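Local coordinates for retropepsin-like aspartic endopeptidase domain-containing protein (Legionella pneumophila subsp. pneumophila str. Philadelphia 1, PDB 2PMA) that is of unknown function but, as a member of the retropepsin-like putative zinc protease family, may act as an aspartic-type peptidase, at residues Asn97-Leu100 with Gly101-Val104. Sequence-based numbering, arbitrary orientation.
Sequences NIKL and GDKV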
# COMPACT_ATOMS: atom_id res chain seq x y z
N ASN A 97 1.29 -7.70 -0.82
CA ASN A 97 0.56 -8.28 -1.97
C ASN A 97 -0.74 -7.52 -2.14
O ASN A 97 -1.58 -7.48 -1.23
CB ASN A 97 0.27 -9.79 -1.73
CG ASN A 97 1.51 -10.55 -1.32
OD1 ASN A 97 2.56 -10.34 -1.91
ND2 ASN A 97 1.40 -11.46 -0.31
N ILE A 98 -0.89 -6.86 -3.29
CA ILE A 98 -2.03 -5.94 -3.52
C ILE A 98 -2.70 -6.25 -4.86
O ILE A 98 -2.02 -6.41 -5.88
CB ILE A 98 -1.57 -4.48 -3.57
CG1 ILE A 98 -0.96 -4.07 -2.22
CG2 ILE A 98 -2.74 -3.53 -3.91
CD1 ILE A 98 -0.34 -2.71 -2.21
N LYS A 99 -4.03 -6.32 -4.83
CA LYS A 99 -4.82 -6.56 -6.03
C LYS A 99 -5.53 -5.26 -6.43
O LYS A 99 -6.12 -4.58 -5.60
CB LYS A 99 -5.81 -7.70 -5.77
CG LYS A 99 -6.76 -8.01 -6.93
CD LYS A 99 -7.64 -9.18 -6.56
CE LYS A 99 -8.23 -9.85 -7.80
NZ LYS A 99 -9.29 -9.00 -8.38
N LEU A 100 -5.41 -4.90 -7.70
CA LEU A 100 -6.08 -3.71 -8.25
C LEU A 100 -6.76 -4.21 -9.53
O LEU A 100 -6.07 -4.61 -10.47
CB LEU A 100 -5.06 -2.61 -8.57
CG LEU A 100 -5.56 -1.35 -9.30
CD1 LEU A 100 -6.54 -0.61 -8.42
CD2 LEU A 100 -4.35 -0.44 -9.63
N GLY A 101 -8.09 -4.21 -9.54
CA GLY A 101 -8.83 -4.83 -10.65
C GLY A 101 -8.47 -6.30 -10.69
O GLY A 101 -8.49 -6.98 -9.65
N ASP A 102 -8.10 -6.81 -11.87
CA ASP A 102 -7.74 -8.21 -11.99
C ASP A 102 -6.24 -8.48 -11.85
O ASP A 102 -5.77 -9.58 -12.17
CB ASP A 102 -8.23 -8.78 -13.34
CG ASP A 102 -9.75 -8.79 -13.45
OD1 ASP A 102 -10.40 -9.27 -12.49
OD2 ASP A 102 -10.27 -8.29 -14.47
N LYS A 103 -5.47 -7.49 -11.43
CA LYS A 103 -4.01 -7.62 -11.43
C LYS A 103 -3.55 -7.72 -9.98
O LYS A 103 -4.04 -6.96 -9.14
CB LYS A 103 -3.38 -6.34 -12.05
CG LYS A 103 -3.62 -6.15 -13.54
CD LYS A 103 -2.96 -4.83 -14.01
CE LYS A 103 -3.23 -4.55 -15.47
NZ LYS A 103 -2.76 -3.15 -15.79
N VAL A 104 -2.63 -8.63 -9.70
CA VAL A 104 -2.01 -8.72 -8.39
C VAL A 104 -0.50 -8.44 -8.53
O VAL A 104 0.15 -8.96 -9.45
CB VAL A 104 -2.22 -10.12 -7.79
CG1 VAL A 104 -1.53 -10.24 -6.39
CG2 VAL A 104 -3.74 -10.44 -7.67
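Leu100 and Lys103 face each other as a hydrogen-bonded antiparallel pair, and their main chains hold the tight part of this contact. Leu100 N reaches Lys103 O at 2.9 Å. The return bond is a little longer, 3.1 Å from Lys103 N to Leu100 O. Lys103 O also takes a CA-H...O contact from Lys99 CA. On the same face as the Lys103 side chain, Leu100 turns a branched hydrocarbon that suits its buried place, packing on Tyr5, Glu9 and Phe131. Lys103 CB passes 3.6 Å from Leu100 O; the rest of its chain runs out extended and leads away, carrying the ammonium to Phe131 O, Asn2 OD1 and Tyr5 OH.

The motif is a beta hairpin with a two-residue loop, Gly101-Asp102, closed by a type II' turn and joining strands 90-100 and 103-112 of the large mixed sheet. Gly101 occupies the first corner, and glycine, lacking a CB, readily adopts the positive phi (61°) needed there. Asp102 sits at the second corner; its first side-chain bond points away from the strand before the turn, at an exposed site that suits a charged residue.

The other face, with Lys99 and Val104, is looser and partly open to solvent. Here Val104 CG2 lies 3.9 Å from both CB and CG of Lys99, an ordinary van der Waals contact between a beta-branched residue suited to a strand and the aliphatic root of a lysine. Lys99 is extended until a final bend (chi4 -73°) brings NZ back over the turn to Gly101 O, in a short hydrogen bond, modelled at 2.5 Å but of doubtful exact length, with the donor tilted somewhat from the carbonyl plane. Asp102 OD1 stays 4.3 Å from Lys99 NZ, beyond a salt bridge, though its charge may still attract the ammonium.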